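Local structure of putative ferritin-like diiron-carboxylate protein TM1526 (Thermotoga maritima, 1VJX) at residues D17-A22 against E60-M65; D53-H58 against K143-K148; G80-E85 against Y119-D124. The protein is of unknown function but is probably a metal-binding oxidoreductase of the ferritin-like diiron-carboxylate family. All coordinates share one frame; numbering follows the deposited sequence.

Contact 1 of 3, residues D17-A22 against E60-M65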
# COMPACT_ATOMS: atom_id res chain seq x y z
N ASP A 17 14.18 -4.98 5.47
CA ASP A 17 13.23 -6.04 5.18
C ASP A 17 11.87 -5.39 5.02
O ASP A 17 11.08 -5.75 4.15
CB ASP A 17 13.15 -7.05 6.35
CG ASP A 17 14.46 -7.77 6.62
OD1 ASP A 17 15.35 -7.81 5.75
OD2 ASP A 17 14.67 -8.39 7.69
N ILE A 18 11.61 -4.40 5.85
CA ILE A 18 10.29 -3.72 5.86
C ILE A 18 10.12 -2.80 4.65
O ILE A 18 9.05 -2.74 4.05
CB ILE A 18 10.13 -2.94 7.17
CG1 ILE A 18 10.16 -3.89 8.37
CG2 ILE A 18 8.81 -2.15 7.22
CD1 ILE A 18 8.92 -4.79 8.48
N LEU A 19 11.17 -2.06 4.28
CA LEU A 19 11.13 -1.32 3.01
C LEU A 19 10.83 -2.24 1.83
O LEU A 19 10.06 -1.88 0.96
CB LEU A 19 12.42 -0.62 2.71
CG LEU A 19 12.64 0.75 3.27
CD1 LEU A 19 14.10 1.06 3.01
CD2 LEU A 19 11.65 1.78 2.63
N THR A 20 11.47 -3.41 1.79
CA THR A 20 11.23 -4.34 0.70
C THR A 20 9.75 -4.75 0.69
O THR A 20 9.11 -4.81 -0.33
CB THR A 20 12.09 -5.59 0.87
OG1 THR A 20 13.51 -5.25 0.86
CG2 THR A 20 11.93 -6.49 -0.33
N VAL A 21 9.22 -4.99 1.89
CA VAL A 21 7.83 -5.36 2.05
C VAL A 21 6.96 -4.20 1.54
O VAL A 21 6.06 -4.44 0.76
CB VAL A 21 7.53 -5.75 3.52
CG1 VAL A 21 6.04 -5.75 3.78
CG2 VAL A 21 8.10 -7.12 3.85
N ALA A 22 7.31 -2.97 1.92
CA ALA A 22 6.54 -1.77 1.57
C ALA A 22 6.59 -1.47 0.10
O ALA A 22 5.60 -1.04 -0.50
CB ALA A 22 7.05 -0.57 2.37
N GLU A 60 8.10 4.13 -6.13
CA GLU A 60 9.32 4.81 -6.60
C GLU A 60 10.02 5.53 -5.45
O GLU A 60 11.21 5.72 -5.48
CB GLU A 60 8.97 5.84 -7.69
CG GLU A 60 8.68 5.28 -9.07
CD GLU A 60 8.15 6.32 -10.10
OE1 GLU A 60 7.91 7.53 -9.74
OE2 GLU A 60 7.94 5.93 -11.28
N ILE A 61 9.26 5.97 -4.45
CA ILE A 61 9.86 6.72 -3.34
C ILE A 61 10.52 5.74 -2.40
O ILE A 61 11.66 5.96 -1.97
CB ILE A 61 8.80 7.60 -2.64
CG1 ILE A 61 8.53 8.83 -3.51
CG2 ILE A 61 9.24 7.99 -1.21
CD1 ILE A 61 7.27 9.52 -3.15
N PHE A 62 9.78 4.67 -2.07
CA PHE A 62 10.31 3.57 -1.28
C PHE A 62 11.54 2.87 -1.93
O PHE A 62 12.42 2.42 -1.22
CB PHE A 62 9.22 2.52 -1.00
CG PHE A 62 8.23 2.93 0.03
CD1 PHE A 62 8.59 3.73 1.12
CD2 PHE A 62 6.91 2.45 -0.05
CE1 PHE A 62 7.63 4.08 2.07
CE2 PHE A 62 5.96 2.77 0.89
CZ PHE A 62 6.29 3.60 1.95
N ARG A 63 11.56 2.74 -3.25
CA ARG A 63 12.75 2.10 -3.91
C ARG A 63 13.97 3.02 -3.74
O ARG A 63 15.03 2.59 -3.36
CB ARG A 63 12.54 1.85 -5.40
CG ARG A 63 11.55 0.76 -5.76
CD ARG A 63 11.74 0.19 -7.20
NE ARG A 63 11.15 1.09 -8.19
CZ ARG A 63 9.87 1.08 -8.57
NH1 ARG A 63 9.03 0.17 -8.08
NH2 ARG A 63 9.42 1.95 -9.45
N LYS A 64 13.80 4.31 -4.02
CA LYS A 64 14.89 5.26 -3.87
C LYS A 64 15.41 5.21 -2.44
O LYS A 64 16.59 5.33 -2.19
CB LYS A 64 14.38 6.66 -4.22
CG LYS A 64 15.44 7.66 -4.57
CD LYS A 64 14.87 9.10 -4.47
CE LYS A 64 15.95 10.15 -4.79
NZ LYS A 64 15.43 11.15 -5.77
N MSE A 65 14.50 5.03 -1.51
CA MSE A 65 14.81 5.12 -0.07
C MSE A 65 15.66 3.93 0.35
O MSE A 65 16.69 4.10 1.02
CB MSE A 65 13.53 5.16 0.74
CG MSE A 65 13.78 5.31 2.19
SE MSE A 65 12.13 5.70 3.28
CE MSE A 65 11.50 7.56 2.59
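Leu19 and Ala22 of helix 15-36 pack against Phe62 and Met65 of helix 43-68. The two segments run antiparallel, with axes 9.4 Å apart at 156°. All four residues are buried, and what joins them is apolar contact.

The first kind of contact is CH-pi. Ala22 CB sits over one face of the Phe62 ring, 4.1 Å from the ring centroid and 22° off the ring normal. It lies toward the rim, where its nearest ring atom is Phe62 CE2 at 3.8 Å. The backbone of Ala22 joins in, with Ala22 O 3.8 Å from Phe62 CD2. The ring reaches this methyl because Phe62 CG is set beside its own backbone N (chi1 -75°), while CB already points at the other helix.

The second kind is apolar packing through one branch of Leu19. Its CD2 methyl approaches the Phe62 ring obliquely, 3.9 Å from Phe62 CD1. The same methyl lies 4.0 Å from SE of Met65, which is a selenomethionine. The chain of Met65 starts toward helix 15-36 and then bends at its last torsion, so its end leads away. A single methyl is thus shared between an aromatic ring and a selenium atom.

Other helices complete the core of this four-helix bundle. From helix 101-125, Tyr119 meets the Phe62 ring and Leu122 packs on Leu19. From helix 129-156, Ile138 touches Phe62 and Thr134 touches Met65. Ile23, one residue beyond Ala22 on helix 15-36, also lies against Phe62.

Contact 2 of 3, residues D53-H58 against K143-K148; sequences DQERIH and KEHLRK
Within the ferritin-like four-helix bundle, His145 of helix 129-156 extends toward Gln54 and Glu55 of helix 43-68. The segments are antiparallel and well separated, with axes 12.2 Å apart, so long side chains bridge the gap. Gln54 CB lies 3.5 Å from His145 NE2. The Gln54 chain runs on past the ring in an extended form, and its amide plane is turned 49° from the ring plane. Glu55 folds back at chi2 (-68°), which brings OE1 to the edge of the ring, 3.1 Å from His145 CE1. Glu55 and His58 are spaced as Glu-x-x-His, and so are Glu142 and His145. Such pairs supply iron ligands in diiron-carboxylate proteins. Glu55 OE1 also lies close to carboxylates of Glu26 and Glu142, consistent with a diiron site here. The His58 and His145 rings are nearly parallel but slid apart, with centroids 5.9 Å from each other. His58 NE2 is hydrogen-bonded to Gln141 OE1, and His58 ND1 to Glu26 OE1. Replacing His145 by an alanine would probably leave a gap where Gln54 and Glu55 pack on the ring, and cost a possible metal ligand. Leu51 of helix 43-68 also touches His145.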
# COMPACT_ATOMS: atom_id res chain seq x y z
N ASP A 53 -1.86 5.24 -10.00
CA ASP A 53 -0.76 6.16 -10.25
C ASP A 53 -0.15 6.62 -8.94
O ASP A 53 1.05 6.75 -8.82
CB ASP A 53 -1.24 7.38 -11.03
CG ASP A 53 -0.13 8.04 -11.88
OD1 ASP A 53 0.40 7.38 -12.83
OD2 ASP A 53 0.27 9.22 -11.69
N GLN A 54 -0.99 6.88 -7.93
CA GLN A 54 -0.49 7.29 -6.61
C GLN A 54 0.37 6.22 -5.97
O GLN A 54 1.44 6.52 -5.43
CB GLN A 54 -1.68 7.65 -5.69
CG GLN A 54 -2.31 8.97 -6.12
CD GLN A 54 -3.68 9.23 -5.53
OE1 GLN A 54 -4.02 8.72 -4.46
NE2 GLN A 54 -4.45 10.05 -6.21
N GLU A 55 -0.12 4.98 -6.02
CA GLU A 55 0.64 3.82 -5.51
C GLU A 55 1.97 3.66 -6.23
O GLU A 55 2.98 3.33 -5.59
CB GLU A 55 -0.14 2.53 -5.68
CG GLU A 55 -1.43 2.42 -4.90
CD GLU A 55 -1.22 2.33 -3.41
OE1 GLU A 55 -1.16 3.39 -2.76
OE2 GLU A 55 -1.17 1.19 -2.88
N ARG A 56 1.95 3.84 -7.54
CA ARG A 56 3.16 3.89 -8.37
C ARG A 56 4.23 4.82 -7.78
O ARG A 56 5.34 4.38 -7.40
CB ARG A 56 2.81 4.35 -9.78
CG ARG A 56 3.96 4.27 -10.80
CD ARG A 56 3.62 4.90 -12.16
NE ARG A 56 3.14 6.27 -12.00
CZ ARG A 56 3.91 7.35 -11.87
NH1 ARG A 56 5.24 7.26 -11.91
NH2 ARG A 56 3.36 8.55 -11.73
N ILE A 57 3.87 6.10 -7.65
CA ILE A 57 4.77 7.13 -7.12
C ILE A 57 5.35 6.76 -5.76
O ILE A 57 6.53 6.98 -5.51
CB ILE A 57 4.04 8.49 -7.08
CG1 ILE A 57 3.93 9.06 -8.49
CG2 ILE A 57 4.75 9.51 -6.15
CD1 ILE A 57 2.91 10.19 -8.58
N HIS A 58 4.50 6.19 -4.91
CA HIS A 58 4.90 5.71 -3.59
C HIS A 58 5.96 4.65 -3.66
O HIS A 58 6.91 4.71 -2.88
CB HIS A 58 3.70 5.13 -2.85
CG HIS A 58 2.72 6.16 -2.41
ND1 HIS A 58 1.43 5.85 -2.05
CD2 HIS A 58 2.85 7.50 -2.27
CE1 HIS A 58 0.80 6.96 -1.71
NE2 HIS A 58 1.64 7.97 -1.85
N LYS A 143 -3.96 7.00 3.77
CA LYS A 143 -5.13 7.11 4.64
C LYS A 143 -6.27 7.85 3.93
O LYS A 143 -7.43 7.63 4.24
CB LYS A 143 -4.79 7.84 5.92
CG LYS A 143 -4.01 7.06 6.96
CD LYS A 143 -4.09 7.80 8.32
CE LYS A 143 -3.17 9.02 8.39
NZ LYS A 143 -3.81 10.09 9.11
N GLU A 144 -5.93 8.73 2.99
CA GLU A 144 -6.90 9.30 2.04
C GLU A 144 -7.42 8.30 0.99
O GLU A 144 -8.54 8.42 0.54
CB GLU A 144 -6.30 10.50 1.30
CG GLU A 144 -6.11 11.75 2.15
CD GLU A 144 -7.41 12.30 2.66
OE1 GLU A 144 -8.47 12.10 2.00
OE2 GLU A 144 -7.36 12.92 3.75
N HIS A 145 -6.58 7.34 0.57
CA HIS A 145 -7.03 6.30 -0.35
C HIS A 145 -8.10 5.54 0.36
O HIS A 145 -9.15 5.26 -0.19
CB HIS A 145 -5.93 5.29 -0.68
CG HIS A 145 -4.86 5.82 -1.58
ND1 HIS A 145 -3.98 5.00 -2.25
CD2 HIS A 145 -4.54 7.09 -1.92
CE1 HIS A 145 -3.14 5.74 -2.96
NE2 HIS A 145 -3.47 7.02 -2.78
N LEU A 146 -7.78 5.16 1.60
CA LEU A 146 -8.70 4.42 2.46
C LEU A 146 -10.06 5.14 2.67
O LEU A 146 -11.10 4.54 2.53
CB LEU A 146 -8.04 4.15 3.82
CG LEU A 146 -8.93 3.36 4.77
CD1 LEU A 146 -9.35 1.99 4.15
CD2 LEU A 146 -8.24 3.22 6.11
N ARG A 147 -10.00 6.42 2.98
CA ARG A 147 -11.21 7.23 3.12
C ARG A 147 -12.03 7.20 1.83
O ARG A 147 -13.28 7.15 1.87
CB ARG A 147 -10.80 8.66 3.42
CG ARG A 147 -11.95 9.66 3.51
CD ARG A 147 -11.50 11.05 3.12
NE ARG A 147 -11.24 11.12 1.67
CZ ARG A 147 -12.20 11.29 0.76
NH1 ARG A 147 -13.47 11.39 1.13
NH2 ARG A 147 -11.90 11.36 -0.53
N LYS A 148 -11.34 7.23 0.68
CA LYS A 148 -12.02 7.21 -0.62
C LYS A 148 -12.67 5.87 -0.85
O LYS A 148 -13.82 5.81 -1.28
CB LYS A 148 -11.05 7.52 -1.76
CG LYS A 148 -11.71 7.54 -3.13
CD LYS A 148 -12.62 8.73 -3.31
CE LYS A 148 -13.57 8.61 -4.46
NZ LYS A 148 -14.55 9.76 -4.39

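Contact 3 of 3, residues G80-E85 against Y119-D124; sequences GYAFYE and YYELKD
Glu121 of helix 101-125 reaches out to the backbone of the loop at Ala82 and Phe83. The single clear hydrogen bond between the segments runs from Phe83 N to Glu121 OE2, at 2.9 Å. It is bent, with an angle of 145° at the hydrogen. The N-H meets OE2 on the syn side of the carboxylate, 24° out of its plane. The same oxygen is near carbon as well: Phe83 CB is 3.5 Å away and Ala82 CA is 3.7 Å away. Glu121 OE1 lies 2.5 Å from Phe83 O. The carboxylate thus lies against the loop backbone, where OE2 accepts a main-chain N-H.

Side-chain shape carries it there. Glu121 points at the loop from its CA, and its chain is extended beyond CG (chi2 169°), so the acid group ends well clear of its own helix. The Phe83 ring leads away from Glu121; of its side chain, CB alone stays near.

In this construct the loop also meets the N-terminal tag. Ala82 O accepts a hydrogen bond from ND1 of the tag residue His10, whose ring also meets those of Tyr81 and Tyr84. Ala82 touches Met13.

This loop follows helix 71-74 and leads back to helix 101-125. It is laid along the outside of that helix: Phe83 rests on Asp114 and Ile117, and Tyr84 on Leu118. Tyr119 and Leu122 are buried and pack against helix 15-36; Tyr119 also touches helix 129-156, as does the exposed Tyr120.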
# COMPACT_ATOMS: atom_id res chain seq x y z
N GLY A 80 10.35 -6.22 18.62
CA GLY A 80 9.06 -6.89 18.60
C GLY A 80 8.60 -7.56 17.31
O GLY A 80 9.39 -8.02 16.47
N TYR A 81 7.29 -7.62 17.20
CA TYR A 81 6.58 -8.29 16.15
C TYR A 81 6.16 -7.23 15.17
O TYR A 81 5.40 -6.33 15.52
CB TYR A 81 5.34 -8.97 16.73
CG TYR A 81 4.42 -9.55 15.71
CD1 TYR A 81 4.67 -10.79 15.13
CD2 TYR A 81 3.27 -8.89 15.33
CE1 TYR A 81 3.83 -11.35 14.21
CE2 TYR A 81 2.42 -9.43 14.40
CZ TYR A 81 2.71 -10.67 13.83
OH TYR A 81 1.89 -11.22 12.85
N ALA A 82 6.73 -7.32 13.96
CA ALA A 82 6.34 -6.53 12.83
C ALA A 82 5.25 -7.27 12.04
O ALA A 82 5.50 -8.27 11.43
CB ALA A 82 7.54 -6.28 11.97
N PHE A 83 4.03 -6.77 12.09
CA PHE A 83 2.91 -7.30 11.33
C PHE A 83 3.04 -6.95 9.87
O PHE A 83 3.38 -5.81 9.52
CB PHE A 83 1.56 -6.72 11.87
CG PHE A 83 0.41 -6.93 10.94
CD1 PHE A 83 -0.30 -8.11 10.95
CD2 PHE A 83 0.07 -5.96 10.00
CE1 PHE A 83 -1.36 -8.33 10.06
CE2 PHE A 83 -0.96 -6.17 9.12
CZ PHE A 83 -1.68 -7.38 9.15
N TYR A 84 2.72 -7.89 9.01
CA TYR A 84 2.48 -7.55 7.62
C TYR A 84 1.75 -8.72 7.02
O TYR A 84 1.86 -9.84 7.51
CB TYR A 84 3.80 -7.24 6.87
CG TYR A 84 4.75 -8.42 6.71
CD1 TYR A 84 4.70 -9.27 5.60
CD2 TYR A 84 5.72 -8.67 7.67
CE1 TYR A 84 5.58 -10.34 5.49
CE2 TYR A 84 6.58 -9.71 7.57
CZ TYR A 84 6.52 -10.54 6.49
OH TYR A 84 7.46 -11.59 6.44
N GLU A 85 0.95 -8.45 5.99
CA GLU A 85 0.47 -9.51 5.10
C GLU A 85 0.91 -9.12 3.70
O GLU A 85 0.72 -7.96 3.29
CB GLU A 85 -1.06 -9.60 5.08
CG GLU A 85 -1.73 -9.55 6.44
CD GLU A 85 -2.21 -10.92 6.89
OE1 GLU A 85 -1.91 -11.89 6.14
OE2 GLU A 85 -2.87 -11.00 7.95
N TYR A 119 3.32 0.46 6.96
CA TYR A 119 4.05 1.70 6.75
C TYR A 119 4.26 2.45 8.07
O TYR A 119 5.26 3.14 8.18
CB TYR A 119 3.36 2.64 5.76
CG TYR A 119 2.96 1.99 4.45
CD1 TYR A 119 3.82 1.15 3.77
CD2 TYR A 119 1.67 2.23 3.91
CE1 TYR A 119 3.44 0.54 2.58
CE2 TYR A 119 1.28 1.60 2.73
CZ TYR A 119 2.19 0.77 2.07
OH TYR A 119 1.80 0.17 0.91
N TYR A 120 3.32 2.37 9.03
CA TYR A 120 3.56 2.93 10.34
C TYR A 120 4.79 2.23 11.00
O TYR A 120 5.65 2.87 11.56
CB TYR A 120 2.31 2.85 11.24
CG TYR A 120 1.34 4.04 11.11
CD1 TYR A 120 1.75 5.34 11.38
CD2 TYR A 120 0.00 3.85 10.74
CE1 TYR A 120 0.86 6.45 11.27
CE2 TYR A 120 -0.92 4.98 10.63
CZ TYR A 120 -0.46 6.26 10.89
OH TYR A 120 -1.31 7.36 10.79
N GLU A 121 4.87 0.90 10.86
CA GLU A 121 5.94 0.13 11.46
C GLU A 121 7.26 0.61 10.97
O GLU A 121 8.16 0.85 11.77
CB GLU A 121 5.74 -1.37 11.24
CG GLU A 121 4.63 -1.90 12.15
CD GLU A 121 4.16 -3.32 11.84
OE1 GLU A 121 4.29 -3.76 10.68
OE2 GLU A 121 3.65 -4.00 12.77
N LEU A 122 7.34 0.79 9.65
CA LEU A 122 8.51 1.29 8.93
C LEU A 122 8.95 2.67 9.38
O LEU A 122 10.15 2.92 9.62
CB LEU A 122 8.20 1.38 7.42
CG LEU A 122 9.27 2.13 6.59
CD1 LEU A 122 10.66 1.45 6.73
CD2 LEU A 122 8.89 2.28 5.11
N LYS A 123 7.99 3.57 9.49
CA LYS A 123 8.25 4.90 9.97
C LYS A 123 8.90 4.94 11.35
O LYS A 123 9.87 5.67 11.58
CB LYS A 123 7.01 5.74 9.94
CG LYS A 123 7.33 7.21 10.12
CD LYS A 123 6.17 8.22 9.82
CE LYS A 123 5.04 8.07 10.82
NZ LYS A 123 5.39 8.73 12.11
N ASP A 124 8.38 4.12 12.24
CA ASP A 124 8.96 3.96 13.57
C ASP A 124 10.39 3.42 13.56
O ASP A 124 11.11 3.62 14.50
CB ASP A 124 8.13 3.01 14.40
CG ASP A 124 7.04 3.71 15.19
OD1 ASP A 124 6.68 4.90 14.88
OD2 ASP A 124 6.49 3.12 16.16

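The three contacts lie in one ferritin-like bundle and between them involve its four long helices. Contacts 1 and 2 share helix 43-68, on adjoining segments with centres about 16 Å apart. Contact 1 pairs it with helix 15-36, contact 2 with helix 129-156. Contact 3 adds helix 101-125 and the loop before it. Its centre is about 13 Å from contact 1, where Leu122 packs on Ile18 and Phe62. Along the chain contacts 1 and 2 alternate segments and so cross. Contact 3 follows contact 1, inside the loop closed by contact 2, about 18 Å away between centres. An apolar layer, a probable metal-site region and an outer loop thus lie at contacts 1, 2 and 3.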